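Local structure of probable amino acid aminotransferase (Mycobacterium tuberculosis, 6Q1S) at residues Phe33-Arg39 against Glu88-Ile94; Met60-Pro65 against Ile94-Gly98; Trp70-Val74 against Thr106-Met110; Val38-Ala43 against Thr78-Val82. The protein belongs to the class IV aminotransferase family and holds 4'-deoxy-4'-aminopyridoxal-5'-phosphate in a pocket, within an assembly of two chains. All coordinates share one frame; numbering follows the deposited sequence.

Interaction 1: Phe33-Arg39 against Glu88-Ile94; sequences FETLLVR and EGALRLI
Glu88 meets three residues of 33-39. Glu88 CB lies 3.4 Å from Val38 O, and CG lies equally near that oxygen. Glu88 CG leads off opposite its carbonyl carbon (chi1 -77°), and the chain then runs extended alongside Arg39. Glu88 OE1 accepts from both Arg39 NE, at 2.9 Å, and Arg39 NH2, at 3.1 Å. This is a side-on salt bridge to a single oxygen. OE1 lies near the guanidinium plane, but both donors reach it from one face of the carboxylate, and the two planes are 41° apart. Glu88 OE2 meets Leu37 CD1, 3.6 Å away, and makes a salt bridge to Arg122.

The strands pair antiparallel, with hydrogen-bonded pairs Glu34-Leu93, Leu36-Leu91 and Val38-Gly89. On the face shared by the leucines 36, 91 and 93, Leu36 CD1 packs 3.8 Å from Leu91 CD2 and 3.7 Å from Leu93 CG. On the other face Thr35 OG1 lies 3.3 Å from Arg92 CG. The tip of Arg92 pairs with Glu100 of the second subunit. Glu34 OE2 makes a salt bridge to Arg52, and the Glu34 side chain is about 5 Å from 4'-deoxy-4'-aminopyridoxal-5'-phosphate. Here two neighbouring strands of an antiparallel sheet run past the ligand pocket of a class IV aminotransferase.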
loop_
_atom_site.group_PDB
_atom_site.type_symbol
_atom_site.label_atom_id
_atom_site.label_comp_id
_atom_site.label_asym_id
_atom_site.label_seq_id
_atom_site.Cartn_x
_atom_site.Cartn_y
_atom_site.Cartn_z
ATOM N N PHE B 33 -2.894 -11.219 0.355
ATOM C CA PHE B 33 -3.701 -11.860 1.380
ATOM C C PHE B 33 -5.104 -12.120 0.854
ATOM O O PHE B 33 -5.492 -11.651 -0.218
ATOM C CB PHE B 33 -3.748 -11.025 2.668
ATOM C CG PHE B 33 -4.754 -9.909 2.642
ATOM C CD1 PHE B 33 -4.482 -8.725 1.978
ATOM C CD2 PHE B 33 -5.962 -10.036 3.308
ATOM C CE1 PHE B 33 -5.406 -7.693 1.964
ATOM C CE2 PHE B 33 -6.890 -9.010 3.299
ATOM C CZ PHE B 33 -6.610 -7.836 2.626
ATOM N N GLU B 34 -5.860 -12.889 1.635
ATOM C CA GLU B 34 -7.250 -13.202 1.352
ATOM C C GLU B 34 -8.020 -13.202 2.661
ATOM O O GLU B 34 -7.455 -13.455 3.727
ATOM C CB GLU B 34 -7.400 -14.561 0.653
ATOM C CG GLU B 34 -7.055 -14.543 -0.825
ATOM C CD GLU B 34 -8.021 -13.703 -1.633
ATOM O OE1 GLU B 34 -9.221 -13.682 -1.288
ATOM O OE2 GLU B 34 -7.584 -13.065 -2.612
ATOM N N THR B 35 -9.318 -12.920 2.576
ATOM C CA THR B 35 -10.189 -12.907 3.744
ATOM C C THR B 35 -11.364 -13.837 3.496
ATOM O O THR B 35 -12.054 -13.715 2.480
ATOM C CB THR B 35 -10.695 -11.494 4.061
ATOM O OG1 THR B 35 -9.595 -10.669 4.462
ATOM C CG2 THR B 35 -11.725 -11.536 5.180
ATOM N N LEU B 36 -11.586 -14.760 4.428
ATOM C CA LEU B 36 -12.639 -15.753 4.308
ATOM C C LEU B 36 -13.533 -15.690 5.535
ATOM O O LEU B 36 -13.088 -15.336 6.630
ATOM C CB LEU B 36 -12.071 -17.172 4.163
ATOM C CG LEU B 36 -11.210 -17.495 2.940
ATOM C CD1 LEU B 36 -9.765 -17.083 3.169
ATOM C CD2 LEU B 36 -11.299 -18.975 2.609
ATOM N N LEU B 37 -14.799 -16.038 5.339
ATOM C CA LEU B 37 -15.781 -16.065 6.412
ATOM C C LEU B 37 -16.045 -17.507 6.825
ATOM O O LEU B 37 -16.314 -18.362 5.975
ATOM C CB LEU B 37 -17.083 -15.391 5.978
ATOM C CG LEU B 37 -18.223 -15.377 6.999
ATOM C CD1 LEU B 37 -17.946 -14.378 8.112
ATOM C CD2 LEU B 37 -19.544 -15.068 6.312
ATOM N N VAL B 38 -15.954 -17.775 8.122
ATOM C CA VAL B 38 -16.323 -19.070 8.678
ATOM C C VAL B 38 -17.774 -18.987 9.134
ATOM O O VAL B 38 -18.109 -18.195 10.021
ATOM C CB VAL B 38 -15.399 -19.467 9.839
ATOM C CG1 VAL B 38 -15.918 -20.725 10.520
ATOM C CG2 VAL B 38 -13.982 -19.685 9.337
ATOM N N ARG B 39 -18.634 -19.805 8.531
ATOM C CA ARG B 39 -20.054 -19.803 8.856
ATOM C C ARG B 39 -20.570 -21.232 8.854
ATOM O O ARG B 39 -20.353 -21.972 7.890
ATOM C CB ARG B 39 -20.856 -18.949 7.863
ATOM C CG ARG B 39 -22.361 -19.141 7.966
ATOM C CD ARG B 39 -23.117 -18.327 6.924
ATOM N NE ARG B 39 -23.275 -16.929 7.324
ATOM C CZ ARG B 39 -24.043 -16.051 6.686
ATOM N NH1 ARG B 39 -24.733 -16.423 5.617
ATOM N NH2 ARG B 39 -24.130 -14.802 7.123
ATOM N N GLU B 88 -19.496 -16.630 13.920
ATOM C CA GLU B 88 -18.762 -16.534 12.671
ATOM C C GLU B 88 -17.342 -16.054 12.949
ATOM O O GLU B 88 -17.061 -15.412 13.965
ATOM C CB GLU B 88 -19.471 -15.594 11.697
ATOM C CG GLU B 88 -20.686 -16.217 11.024
ATOM C CD GLU B 88 -21.488 -15.217 10.215
ATOM O OE1 GLU B 88 -22.589 -15.577 9.748
ATOM O OE2 GLU B 88 -21.018 -14.072 10.042
ATOM N N GLY B 89 -16.432 -16.386 12.032
ATOM C CA GLY B 89 -15.043 -16.032 12.193
ATOM C C GLY B 89 -14.508 -15.324 10.964
ATOM O O GLY B 89 -15.020 -15.474 9.855
ATOM N N ALA B 90 -13.462 -14.540 11.190
ATOM C CA ALA B 90 -12.759 -13.824 10.131
ATOM C C ALA B 90 -11.437 -14.545 9.901
ATOM O O ALA B 90 -10.473 -14.343 10.644
ATOM C CB ALA B 90 -12.546 -12.361 10.506
ATOM N N LEU B 91 -11.396 -15.387 8.873
ATOM C CA LEU B 91 -10.209 -16.159 8.534
ATOM C C LEU B 91 -9.449 -15.444 7.425
ATOM O O LEU B 91 -10.027 -15.110 6.386
ATOM C CB LEU B 91 -10.590 -17.577 8.103
ATOM C CG LEU B 91 -9.462 -18.602 7.980
ATOM C CD1 LEU B 91 -9.921 -19.962 8.478
ATOM C CD2 LEU B 91 -9.003 -18.699 6.539
ATOM N N ARG B 92 -8.156 -15.220 7.646
ATOM C CA ARG B 92 -7.325 -14.488 6.701
ATOM C C ARG B 92 -6.062 -15.281 6.398
ATOM O O ARG B 92 -5.475 -15.893 7.293
ATOM C CB ARG B 92 -6.946 -13.100 7.239
ATOM C CG ARG B 92 -7.997 -12.030 6.979
ATOM C CD ARG B 92 -7.697 -10.747 7.744
ATOM N NE ARG B 92 -7.600 -10.937 9.189
ATOM C CZ ARG B 92 -7.239 -9.978 10.036
ATOM N NH1 ARG B 92 -6.952 -8.765 9.581
ATOM N NH2 ARG B 92 -7.164 -10.228 11.336
ATOM N N LEU B 93 -5.662 -15.277 5.127
ATOM C CA LEU B 93 -4.431 -15.911 4.667
ATOM C C LEU B 93 -3.402 -14.829 4.374
ATOM O O LEU B 93 -3.606 -14.014 3.472
ATOM C CB LEU B 93 -4.682 -16.745 3.410
ATOM C CG LEU B 93 -6.054 -17.401 3.304
ATOM C CD1 LEU B 93 -6.253 -18.006 1.925
ATOM C CD2 LEU B 93 -6.186 -18.458 4.374
ATOM N N ILE B 94 -2.301 -14.824 5.117
ATOM C CA ILE B 94 -1.250 -13.827 4.948
ATOM C C ILE B 94 -0.084 -14.477 4.217
ATOM O O ILE B 94 0.469 -15.479 4.682
ATOM C CB ILE B 94 -0.799 -13.244 6.295
ATOM C CG1 ILE B 94 -2.010 -12.788 7.111
ATOM C CG2 ILE B 94 0.168 -12.088 6.073
ATOM C CD1 ILE B 94 -2.770 -11.639 6.488
#

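Interaction 2: Met60-Pro65 against Ile94-Gly98; sequences MDLPEP and IYSRG
Met60 O is gripped by both terminal nitrogens of Arg97. Arg97 NH1 donates to Met60 O at 3.0 Å. Arg97 NH2 is modelled 2.5 Å from Met60 O, a short bond whose exact length is doubtful. The approach is end-on, and Met60 O lies in the guanidinium plane, at its edge. Arg97 NH1 also makes a weak bond to Asp61 O, at 3.0 Å. The Arg97 chain reaches this spot by leading off opposite its backbone N (chi1 -157°) and bending at chi3 (-55°). Arg97 NE makes a salt bridge to Asp30. The guanidinium is therefore fixed on more than one edge.

Leu62 packs over one face of that group with CD2, and Leu62 CD2 also lies 3.7 Å from Arg97 CA. Met60 CE comes 3.7 Å from Arg97 NH2. Leu62 CB sits 4.2 Å from Tyr95 CE2. Pro65 CB adds a looser touch to the same ring atom. The Tyr95 hydroxyl donates to Pro63 O, which lies at the ring edge, in plane. That bond is modelled as very short.

Asp61 does not meet the guanidinium with its carboxylate; OD2 pairs with Arg163 and Arg167 of the second subunit. Asp61 has a positive phi and is the C-prime residue of a Schellman motif. The grip thus joins the C-terminal end of helix 46-59, closed by that Schellman motif, to the end of strand 89-96.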
loop_
_atom_site.group_PDB
_atom_site.type_symbol
_atom_site.label_atom_id
_atom_site.label_comp_id
_atom_site.label_asym_id
_atom_site.label_seq_id
_atom_site.Cartn_x
_atom_site.Cartn_y
_atom_site.Cartn_z
ATOM N N MET B 60 2.458 -10.422 -8.243
ATOM C CA MET B 60 3.418 -9.849 -7.312
ATOM C C MET B 60 4.769 -10.544 -7.359
ATOM O O MET B 60 5.610 -10.292 -6.490
ATOM C CB MET B 60 2.851 -9.885 -5.896
ATOM C CG MET B 60 1.812 -8.810 -5.657
ATOM S SD MET B 60 2.594 -7.247 -5.231
ATOM C CE MET B 60 3.129 -7.608 -3.565
ATOM N N ASP B 61 4.994 -11.401 -8.356
ATOM C CA ASP B 61 6.263 -12.110 -8.520
ATOM C C ASP B 61 6.642 -12.849 -7.241
ATOM O O ASP B 61 7.805 -12.883 -6.831
ATOM C CB ASP B 61 7.370 -11.151 -8.961
ATOM C CG ASP B 61 7.027 -10.430 -10.249
ATOM O OD1 ASP B 61 6.664 -11.111 -11.233
ATOM O OD2 ASP B 61 7.111 -9.186 -10.278
ATOM N N LEU B 62 5.658 -13.423 -6.612
ATOM C CA LEU B 62 5.737 -14.242 -5.420
ATOM C C LEU B 62 5.758 -15.714 -5.800
ATOM O O LEU B 62 5.196 -16.103 -6.828
ATOM C CB LEU B 62 4.544 -13.969 -4.499
ATOM C CG LEU B 62 4.674 -12.735 -3.610
ATOM C CD1 LEU B 62 3.323 -12.335 -3.044
ATOM C CD2 LEU B 62 5.659 -13.014 -2.492
ATOM N N PRO B 63 6.411 -16.556 -5.000
ATOM C CA PRO B 63 6.391 -17.995 -5.282
ATOM C C PRO B 63 4.964 -18.509 -5.368
ATOM O O PRO B 63 4.078 -18.067 -4.632
ATOM C CB PRO B 63 7.142 -18.601 -4.092
ATOM C CG PRO B 63 8.029 -17.500 -3.614
ATOM C CD PRO B 63 7.260 -16.229 -3.841
ATOM N N GLU B 64 4.748 -19.434 -6.290
ATOM C CA GLU B 64 3.418 -19.964 -6.537
ATOM C C GLU B 64 2.900 -20.647 -5.278
ATOM O O GLU B 64 3.573 -21.544 -4.747
ATOM C CB GLU B 64 3.464 -20.940 -7.709
ATOM C CG GLU B 64 2.290 -21.894 -7.797
ATOM C CD GLU B 64 2.486 -22.942 -8.874
ATOM O OE1 GLU B 64 1.824 -24.000 -8.809
ATOM O OE2 GLU B 64 3.308 -22.710 -9.786
ATOM N N PRO B 65 1.744 -20.244 -4.752
ATOM C CA PRO B 65 1.288 -20.801 -3.473
ATOM C C PRO B 65 1.000 -22.291 -3.579
ATOM O O PRO B 65 0.407 -22.767 -4.549
ATOM C CB PRO B 65 0.018 -19.998 -3.165
ATOM C CG PRO B 65 -0.398 -19.408 -4.460
ATOM C CD PRO B 65 0.857 -19.174 -5.235
ATOM N N ILE B 94 -2.301 -14.824 5.117
ATOM C CA ILE B 94 -1.250 -13.827 4.948
ATOM C C ILE B 94 -0.084 -14.477 4.217
ATOM O O ILE B 94 0.469 -15.479 4.682
ATOM C CB ILE B 94 -0.799 -13.244 6.295
ATOM C CG1 ILE B 94 -2.010 -12.788 7.111
ATOM C CG2 ILE B 94 0.168 -12.088 6.073
ATOM C CD1 ILE B 94 -2.770 -11.639 6.488
ATOM N N TYR B 95 0.290 -13.908 3.072
ATOM C CA TYR B 95 1.339 -14.455 2.213
ATOM C C TYR B 95 2.261 -13.302 1.827
ATOM O O TYR B 95 1.934 -12.504 0.944
ATOM C CB TYR B 95 0.740 -15.138 0.987
ATOM C CG TYR B 95 1.732 -15.905 0.140
ATOM C CD1 TYR B 95 2.752 -16.643 0.725
ATOM C CD2 TYR B 95 1.626 -15.915 -1.244
ATOM C CE1 TYR B 95 3.655 -17.351 -0.050
ATOM C CE2 TYR B 95 2.520 -16.621 -2.026
ATOM C CZ TYR B 95 3.532 -17.337 -1.426
ATOM O OH TYR B 95 4.425 -18.042 -2.204
ATOM N N SER B 96 3.414 -13.223 2.484
ATOM C CA SER B 96 4.357 -12.135 2.294
ATOM C C SER B 96 5.627 -12.635 1.622
ATOM O O SER B 96 5.909 -13.836 1.591
ATOM C CB SER B 96 4.712 -11.486 3.634
ATOM O OG SER B 96 6.058 -11.044 3.646
ATOM N N ARG B 97 6.401 -11.686 1.091
ATOM C CA ARG B 97 7.648 -12.023 0.415
ATOM C C ARG B 97 8.712 -12.548 1.371
ATOM O O ARG B 97 9.712 -13.109 0.908
ATOM C CB ARG B 97 8.176 -10.806 -0.350
ATOM C CG ARG B 97 9.112 -11.156 -1.502
ATOM C CD ARG B 97 9.374 -9.955 -2.398
ATOM N NE ARG B 97 8.137 -9.356 -2.891
ATOM C CZ ARG B 97 7.507 -9.744 -3.997
ATOM N NH1 ARG B 97 8.000 -10.730 -4.736
ATOM N NH2 ARG B 97 6.388 -9.142 -4.368
ATOM N N GLY B 98 8.529 -12.388 2.674
ATOM C CA GLY B 98 9.493 -12.878 3.635
ATOM C C GLY B 98 10.388 -11.783 4.171
ATOM O O GLY B 98 10.146 -10.583 4.008
#

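Interaction 3: Trp70-Val74 against Thr106-Met110; sequences WRRAV and TAYVM
Ala73 and Val109 are the residues whose CA atoms come nearest, 6.4 Å apart. The segment 70-74 is helical and 106-110 is a strand. Their axes come within 8.6 Å and run at 33° to each other, in roughly the same direction. No hydrogen bond joins the two segments, so the contact is side-chain packing.

Val109 CG2 is the focus. Trp70 CZ3 lies 3.5 Å from it, Ala73 CB 3.7 Å and Val74 CG1 4.0 Å. Val109 puts CG2 opposite its carbonyl carbon and CG1 opposite its backbone N (chi1 164°). CG2 can then enter the group of three, while CG1 lies nearer Ala73 O. The Val74 side chain stands roughly perpendicular to that of Val109.

The Trp70 indole reaches the strand with its six-membered ring. Val109 CG2 and Tyr108 O both lie at its edge, near the ring plane. Tyr108 O is 3.5 Å from Trp70 CZ3, a packing contact. Farther along the same ring, Trp70 CZ2 lies 3.5 Å from Ala107 CB. The Trp70 and Val109 side chains run antiparallel alongside each other.

Ala107 and Val109 point toward the helix. Tyr108, between them, points away, and its OH bonds to Ala21 O of the second subunit.

Helix 67-84 therefore rests on the antiparallel sheet here. Leu93 of the neighbouring strand 89-96 touches Trp70, Val74 and Val109. Leu50 of helix 46-59 packs on Trp70, and Val5 of strand 3-6 packs on Ala73.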
loop_
_atom_site.group_PDB
_atom_site.type_symbol
_atom_site.label_atom_id
_atom_site.label_comp_id
_atom_site.label_asym_id
_atom_site.label_seq_id
_atom_site.Cartn_x
_atom_site.Cartn_y
_atom_site.Cartn_z
ATOM N N TRP B 70 -1.890 -24.867 1.764
ATOM C CA TRP B 70 -2.823 -23.849 2.241
ATOM C C TRP B 70 -4.148 -24.461 2.682
ATOM O O TRP B 70 -4.752 -24.002 3.657
ATOM C CB TRP B 70 -3.049 -22.791 1.161
ATOM C CG TRP B 70 -1.972 -21.753 1.114
ATOM C CD1 TRP B 70 -0.963 -21.656 0.200
ATOM C CD2 TRP B 70 -1.784 -20.671 2.034
ATOM N NE1 TRP B 70 -0.166 -20.574 0.487
ATOM C CE2 TRP B 70 -0.648 -19.953 1.610
ATOM C CE3 TRP B 70 -2.468 -20.236 3.173
ATOM C CZ2 TRP B 70 -0.183 -18.827 2.283
ATOM C CZ3 TRP B 70 -2.003 -19.116 3.840
ATOM C CH2 TRP B 70 -0.871 -18.426 3.393
ATOM N N ARG B 71 -4.631 -25.484 1.968
ATOM C CA ARG B 71 -5.903 -26.097 2.343
ATOM C C ARG B 71 -5.824 -26.790 3.698
ATOM O O ARG B 71 -6.832 -26.877 4.406
ATOM C CB ARG B 71 -6.374 -27.084 1.274
ATOM C CG ARG B 71 -6.910 -26.431 0.011
ATOM C CD ARG B 71 -7.591 -27.450 -0.895
ATOM N NE ARG B 71 -6.689 -28.028 -1.887
ATOM C CZ ARG B 71 -6.626 -27.638 -3.155
ATOM N NH1 ARG B 71 -7.413 -26.664 -3.589
ATOM N NH2 ARG B 71 -5.779 -28.221 -3.991
ATOM N N ARG B 72 -4.654 -27.314 4.063
ATOM C CA ARG B 72 -4.523 -27.941 5.375
ATOM C C ARG B 72 -4.505 -26.898 6.486
ATOM O O ARG B 72 -5.129 -27.092 7.535
ATOM C CB ARG B 72 -3.265 -28.805 5.431
ATOM C CG ARG B 72 -3.110 -29.568 6.739
ATOM C CD ARG B 72 -1.854 -30.415 6.729
ATOM N NE ARG B 72 -0.655 -29.601 6.565
ATOM C CZ ARG B 72 0.534 -30.086 6.229
ATOM N NH1 ARG B 72 0.682 -31.388 6.015
ATOM N NH2 ARG B 72 1.573 -29.273 6.100
ATOM N N ALA B 73 -3.782 -25.793 6.280
ATOM C CA ALA B 73 -3.730 -24.748 7.297
ATOM C C ALA B 73 -5.105 -24.134 7.538
ATOM O O ALA B 73 -5.466 -23.839 8.683
ATOM C CB ALA B 73 -2.725 -23.670 6.889
ATOM N N VAL B 74 -5.890 -23.943 6.474
ATOM C CA VAL B 74 -7.239 -23.411 6.647
ATOM C C VAL B 74 -8.134 -24.439 7.329
ATOM O O VAL B 74 -8.968 -24.092 8.173
ATOM C CB VAL B 74 -7.820 -22.921 5.305
ATOM C CG1 VAL B 74 -6.889 -21.905 4.670
ATOM C CG2 VAL B 74 -8.090 -24.065 4.350
ATOM N N THR B 106 6.953 -15.544 3.740
ATOM C CA THR B 106 6.161 -15.682 4.954
ATOM C C THR B 106 4.728 -16.046 4.587
ATOM O O THR B 106 4.133 -15.428 3.698
ATOM C CB THR B 106 6.186 -14.389 5.770
ATOM O OG1 THR B 106 7.545 -14.001 6.017
ATOM C CG2 THR B 106 5.475 -14.585 7.100
ATOM N N ALA B 107 4.185 -17.060 5.258
ATOM C CA ALA B 107 2.850 -17.554 4.946
ATOM C C ALA B 107 2.218 -18.132 6.202
ATOM O O ALA B 107 2.807 -19.006 6.842
ATOM C CB ALA B 107 2.908 -18.615 3.845
ATOM N N TYR B 108 1.029 -17.646 6.557
ATOM C CA TYR B 108 0.309 -18.205 7.693
ATOM C C TYR B 108 -1.178 -17.917 7.542
ATOM O O TYR B 108 -1.603 -17.134 6.688
ATOM C CB TYR B 108 0.843 -17.669 9.028
ATOM C CG TYR B 108 0.709 -16.177 9.231
ATOM C CD1 TYR B 108 1.702 -15.305 8.806
ATOM C CD2 TYR B 108 -0.401 -15.643 9.872
ATOM C CE1 TYR B 108 1.587 -13.942 9.000
ATOM C CE2 TYR B 108 -0.524 -14.281 10.070
ATOM C CZ TYR B 108 0.473 -13.436 9.633
ATOM O OH TYR B 108 0.353 -12.081 9.832
ATOM N N VAL B 109 -1.965 -18.569 8.396
ATOM C CA VAL B 109 -3.417 -18.459 8.409
ATOM C C VAL B 109 -3.846 -17.939 9.772
ATOM O O VAL B 109 -3.327 -18.378 10.805
ATOM C CB VAL B 109 -4.077 -19.821 8.102
ATOM C CG1 VAL B 109 -5.551 -19.814 8.481
ATOM C CG2 VAL B 109 -3.900 -20.176 6.639
ATOM N N MET B 110 -4.791 -17.001 9.776
ATOM C CA MET B 110 -5.209 -16.329 10.999
ATOM C C MET B 110 -6.725 -16.221 11.054
ATOM O O MET B 110 -7.354 -15.804 10.077
ATOM C CB MET B 110 -4.579 -14.937 11.090
ATOM C CG MET B 110 -5.042 -14.129 12.277
ATOM S SD MET B 110 -4.012 -12.677 12.543
ATOM C CE MET B 110 -3.907 -12.050 10.870
#

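Interaction 4: Val38-Ala43 against Thr78-Val82; sequences VRDGRA and TQRWV
This is the packing of a beta hairpin on a helix. Strand 31-39 and the short, weakly bonded strand 42-43 are joined by a type I' turn from Arg39 to Arg42, at one edge of the antiparallel sheet, and the hairpin lies against helix 67-84. The turn is closed by Arg39 N to Arg42 O, at 3.0 Å. No direct hydrogen bond crosses to the helix.

Val82 meets the turn itself. Val82 CG2 lies 3.5 Å from Gly41 CA, and Val82 CG1 is 3.8 Å from the same atom. Both branches of the valine thus pack on Gly41 CA. Gly41 has a positive phi (89°), as the turn requires.

Val38 adds CG1 from the strand. Val38 CG1 lies 3.9 Å from Trp81 CD1 and 4.1 Å from Val82 CG2. With CG opposite its backbone N (chi1 178°), Trp81 brings CD1 against Val38 CG1. Trp81 NE1 bonds to Asp87 O.

Thr78 is turned to the second strand of the hairpin. Thr78 CG2 is 3.8 Å from both Arg42 CA and Ala43 N. Thr78 OG1 bonds to Val74 O within the helix and also faces Ala43 CB. A water completes the link. It accepts from Ala43 N at 2.6 Å and makes a weak, long bond to Thr78 OG1 at 3.4 Å.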
loop_
_atom_site.group_PDB
_atom_site.type_symbol
_atom_site.label_atom_id
_atom_site.label_comp_id
_atom_site.label_asym_id
_atom_site.label_seq_id
_atom_site.Cartn_x
_atom_site.Cartn_y
_atom_site.Cartn_z
ATOM N N VAL B 38 -15.954 -17.775 8.122
ATOM C CA VAL B 38 -16.323 -19.070 8.678
ATOM C C VAL B 38 -17.774 -18.987 9.134
ATOM O O VAL B 38 -18.109 -18.195 10.021
ATOM C CB VAL B 38 -15.399 -19.467 9.839
ATOM C CG1 VAL B 38 -15.918 -20.725 10.520
ATOM C CG2 VAL B 38 -13.982 -19.685 9.337
ATOM N N ARG B 39 -18.634 -19.805 8.531
ATOM C CA ARG B 39 -20.054 -19.803 8.856
ATOM C C ARG B 39 -20.570 -21.232 8.854
ATOM O O ARG B 39 -20.353 -21.972 7.890
ATOM C CB ARG B 39 -20.856 -18.949 7.863
ATOM C CG ARG B 39 -22.361 -19.141 7.966
ATOM C CD ARG B 39 -23.117 -18.327 6.924
ATOM N NE ARG B 39 -23.275 -16.929 7.324
ATOM C CZ ARG B 39 -24.043 -16.051 6.686
ATOM N NH1 ARG B 39 -24.733 -16.423 5.617
ATOM N NH2 ARG B 39 -24.130 -14.802 7.123
ATOM N N ASP B 40 -21.244 -21.609 9.942
ATOM C CA ASP B 40 -21.865 -22.926 10.086
ATOM C C ASP B 40 -20.848 -24.048 9.885
ATOM O O ASP B 40 -21.066 -24.994 9.126
ATOM C CB ASP B 40 -23.057 -23.086 9.138
ATOM C CG ASP B 40 -24.209 -22.162 9.490
ATOM O OD1 ASP B 40 -25.287 -22.288 8.871
ATOM O OD2 ASP B 40 -24.031 -21.296 10.373
ATOM N N GLY B 41 -19.715 -23.927 10.574
ATOM C CA GLY B 41 -18.762 -25.009 10.687
ATOM C C GLY B 41 -17.703 -25.097 9.610
ATOM O O GLY B 41 -16.867 -26.008 9.670
ATOM N N ARG B 42 -17.680 -24.177 8.646
ATOM C CA ARG B 42 -16.726 -24.276 7.551
ATOM C C ARG B 42 -16.432 -22.895 6.984
ATOM O O ARG B 42 -17.288 -22.005 6.995
ATOM C CB ARG B 42 -17.253 -25.192 6.438
ATOM C CG ARG B 42 -16.958 -26.666 6.652
ATOM C CD ARG B 42 -18.046 -27.542 6.060
ATOM N NE ARG B 42 -17.988 -27.581 4.602
ATOM C CZ ARG B 42 -18.901 -28.168 3.837
ATOM N NH1 ARG B 42 -18.769 -28.159 2.517
ATOM N NH2 ARG B 42 -19.951 -28.759 4.392
ATOM N N ALA B 43 -15.203 -22.723 6.500
ATOM C CA ALA B 43 -14.863 -21.526 5.746
ATOM C C ALA B 43 -15.523 -21.573 4.375
ATOM O O ALA B 43 -15.625 -22.634 3.752
ATOM C CB ALA B 43 -13.348 -21.395 5.600
ATOM N N THR B 78 -9.873 -23.817 10.712
ATOM C CA THR B 78 -11.332 -23.855 10.718
ATOM C C THR B 78 -11.855 -24.751 11.833
ATOM O O THR B 78 -12.717 -24.343 12.620
ATOM C CB THR B 78 -11.855 -24.325 9.359
ATOM O OG1 THR B 78 -11.398 -23.431 8.337
ATOM C CG2 THR B 78 -13.372 -24.353 9.350
ATOM N N GLN B 79 -11.343 -25.983 11.918
ATOM C CA GLN B 79 -11.825 -26.907 12.939
ATOM C C GLN B 79 -11.493 -26.426 14.344
ATOM O O GLN B 79 -12.201 -26.767 15.297
ATOM C CB GLN B 79 -11.221 -28.294 12.719
ATOM C CG GLN B 79 -11.671 -28.989 11.456
ATOM C CD GLN B 79 -10.897 -30.263 11.203
ATOM O OE1 GLN B 79 -10.330 -30.853 12.124
ATOM N NE2 GLN B 79 -10.857 -30.692 9.949
ATOM N N ARG B 80 -10.427 -25.638 14.491
ATOM C CA ARG B 80 -10.097 -25.086 15.799
ATOM C C ARG B 80 -11.061 -23.974 16.192
ATOM O O ARG B 80 -11.434 -23.853 17.366
ATOM C CB ARG B 80 -8.661 -24.571 15.798
ATOM C CG ARG B 80 -8.181 -24.088 17.147
ATOM C CD ARG B 80 -7.144 -25.029 17.727
ATOM N NE ARG B 80 -6.552 -24.479 18.941
ATOM C CZ ARG B 80 -5.399 -24.887 19.460
ATOM N NH1 ARG B 80 -4.935 -24.324 20.568
ATOM N NH2 ARG B 80 -4.706 -25.850 18.868
ATOM N N TRP B 81 -11.487 -23.160 15.225
ATOM C CA TRP B 81 -12.431 -22.089 15.524
ATOM C C TRP B 81 -13.831 -22.635 15.772
ATOM O O TRP B 81 -14.515 -22.200 16.706
ATOM C CB TRP B 81 -12.447 -21.072 14.384
ATOM C CG TRP B 81 -13.421 -19.953 14.595
ATOM C CD1 TRP B 81 -14.720 -19.906 14.177
ATOM C CD2 TRP B 81 -13.173 -18.716 15.274
ATOM N NE1 TRP B 81 -15.296 -18.717 14.556
ATOM C CE2 TRP B 81 -14.367 -17.970 15.231
ATOM C CE3 TRP B 81 -12.058 -18.168 15.916
ATOM C CZ2 TRP B 81 -14.478 -16.704 15.803
ATOM C CZ3 TRP B 81 -12.170 -16.912 16.482
ATOM C CH2 TRP B 81 -13.371 -16.195 16.423
ATOM N N VAL B 82 -14.278 -23.580 14.943
ATOM C CA VAL B 82 -15.619 -24.133 15.102
ATOM C C VAL B 82 -15.737 -24.870 16.430
ATOM O O VAL B 82 -16.788 -24.843 17.083
ATOM C CB VAL B 82 -15.958 -25.049 13.910
ATOM C CG1 VAL B 82 -17.321 -25.702 14.100
ATOM C CG2 VAL B 82 -15.909 -24.260 12.614
HETATM O O HOH W 1 -13.464 -24.588 5.931
#

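How the interactions relate
From the N terminus, strand 31-39 comes first and runs on into the hairpin at 42-43. After helix 46-59 and its loop comes helix 67-84, and interaction 4 closes the first loop by bringing 78-82 back to 38-43. Interaction 1 closes next, when 88-94 pairs with 33-39; its loop encloses that of interaction 4. The end of strand 89-96 and the loop after it, 94-98, close interaction 2 with 60-65. Last, 106-110 closes interaction 3 with 70-74. Interactions 2 and 3 cross each other and both of the earlier contacts. Interactions 1 and 2 share Ile94, while 1 and 4 share Val38 and Arg39. Together they tie helices 46-59 and 67-84 to one antiparallel sheet.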